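Local coordinates for putative DNA helicase (Lactobacillus plantarum, PDB 3DMN), which is a putative DNA helicase whose C-terminal, UvrD-like domain probably helps couple ATP hydrolysis to the unwinding of duplex DNA, at residues Val39-Asn42 with Phe43-Val47. Numbering follows the deposited sequence.
Sequences VTPN and FEAGV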
loop_
_atom_site.group_PDB
_atom_site.type_symbol
_atom_site.label_atom_id
_atom_site.label_comp_id
_atom_site.label_asym_id
_atom_site.label_seq_id
_atom_site.Cartn_x
_atom_site.Cartn_y
_atom_site.Cartn_z
ATOM N N VAL A 39 -0.049 -1.438 -12.060
ATOM C CA VAL A 39 -0.014 -2.884 -12.311
ATOM C C VAL A 39 1.248 -3.183 -13.092
ATOM O O VAL A 39 1.505 -2.541 -14.120
ATOM C CB VAL A 39 -1.255 -3.368 -13.067
ATOM C CG1 VAL A 39 -1.132 -4.872 -13.435
ATOM C CG2 VAL A 39 -2.519 -3.105 -12.209
ATOM N N THR A 40 2.046 -4.122 -12.586
ATOM C CA THR A 40 3.376 -4.395 -13.132
ATOM C C THR A 40 3.459 -5.856 -13.564
ATOM O O THR A 40 2.719 -6.687 -13.056
ATOM C CB THR A 40 4.455 -4.122 -12.075
ATOM O OG1 THR A 40 4.335 -5.050 -10.987
ATOM C CG2 THR A 40 4.341 -2.662 -11.529
ATOM N N PRO A 41 4.330 -6.172 -14.537
ATOM C CA PRO A 41 4.340 -7.530 -15.091
ATOM C C PRO A 41 5.002 -8.605 -14.278
ATOM O O PRO A 41 4.787 -9.785 -14.560
ATOM C CB PRO A 41 5.113 -7.365 -16.422
ATOM C CG PRO A 41 6.065 -6.163 -16.113
ATOM C CD PRO A 41 5.193 -5.249 -15.299
ATOM N N ASN A 42 5.868 -8.236 -13.329
ATOM C CA ASN A 42 6.599 -9.237 -12.564
ATOM C C ASN A 42 7.103 -8.614 -11.280
ATOM O O ASN A 42 7.014 -7.370 -11.108
ATOM C CB ASN A 42 7.752 -9.875 -13.365
ATOM C CG ASN A 42 8.604 -8.824 -14.047
ATOM O OD1 ASN A 42 9.118 -7.922 -13.373
ATOM N ND2 ASN A 42 8.722 -8.899 -15.369
ATOM N N PHE A 43 7.656 -9.478 -10.419
ATOM C CA PHE A 43 8.060 -9.057 -9.070
ATOM C C PHE A 43 9.080 -7.902 -9.112
ATOM O O PHE A 43 8.875 -6.895 -8.425
ATOM C CB PHE A 43 8.626 -10.248 -8.342
ATOM C CG PHE A 43 9.165 -9.935 -6.980
ATOM C CD1 PHE A 43 8.336 -9.954 -5.884
ATOM C CD2 PHE A 43 10.528 -9.636 -6.823
ATOM C CE1 PHE A 43 8.853 -9.678 -4.604
ATOM C CE2 PHE A 43 11.062 -9.366 -5.564
ATOM C CZ PHE A 43 10.223 -9.352 -4.461
ATOM N N GLU A 44 10.105 -8.040 -9.953
ATOM C CA GLU A 44 11.165 -7.023 -10.062
ATOM C C GLU A 44 10.603 -5.699 -10.587
ATOM O O GLU A 44 10.983 -4.621 -10.103
ATOM C CB GLU A 44 12.340 -7.532 -10.903
ATOM C CG GLU A 44 13.086 -8.705 -10.241
ATOM C CD GLU A 44 13.769 -8.377 -8.893
ATOM O OE1 GLU A 44 14.185 -7.217 -8.643
ATOM O OE2 GLU A 44 13.905 -9.312 -8.064
ATOM N N ALA A 45 9.649 -5.758 -11.534
ATOM C CA ALA A 45 9.004 -4.519 -11.965
ATOM C C ALA A 45 8.148 -3.879 -10.857
ATOM O O ALA A 45 8.025 -2.635 -10.740
ATOM C CB ALA A 45 8.177 -4.763 -13.192
ATOM N N GLY A 46 7.508 -4.734 -10.052
ATOM C CA GLY A 46 6.778 -4.214 -8.881
ATOM C C GLY A 46 7.706 -3.491 -7.934
ATOM O O GLY A 46 7.388 -2.406 -7.458
ATOM N N VAL A 47 8.871 -4.098 -7.667
ATOM C CA VAL A 47 9.847 -3.483 -6.766
ATOM C C VAL A 47 10.338 -2.144 -7.378
ATOM O O VAL A 47 10.482 -1.159 -6.657
ATOM C CB VAL A 47 11.002 -4.452 -6.522
ATOM C CG1 VAL A 47 12.110 -3.775 -5.731
ATOM C CG2 VAL A 47 10.487 -5.709 -5.755
#
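Asn42 is the N-cap residue of helix 43-59, in a local contact where strand 36-40 gives way, through the two-residue turn Pro41-Asn42, to the helix. Its OD1 makes the capping bond, accepting from Ala45 N at 2.9 Å, with the donor almost in line with the side-chain C=O (166°). The side chain reaches that N-H because, with chi1 at 48°, CG is wedged beside both backbone neighbours, which brings OD1 round to the helix start. From the next residue, Gly46 N donates to Asn42 O, also at 2.9 Å, the helix's first i-to-i+4 bond, so side chain and backbone of one residue each take up an N-H of the first turn. Ala45 CB tucks in beside the cap, 3.3 Å from Asn42 OD1, and packs against Pro41 CD at 3.7 Å.

This is a strand-to-helix connection of an alpha/beta fold with a parallel sheet, consistent with the P-loop NTPase-like fold of UvrD-type helicase C-terminal domains; strand 36-40 lies between strands 147-153 and 169-170. Thr40 packs on the turn from the strand side: its OG1 hydrogen-bonds to Ala152 O on the adjacent strand, while its CG2 comes to 3.8 Å from Ala45 O. The side chain also covers Gly46, whose CA is 3.3 Å from Thr40 OG1. Replaced by alanine, this side chain would lose OG1 and CG2, and would probably leave Ala152 O without its side-chain donor and a gap beside the Ala45-Gly46 peptide. The Phe43 side chain packs on Ala80 of helix 71-82, and Glu44 forms a salt bridge with Arg84.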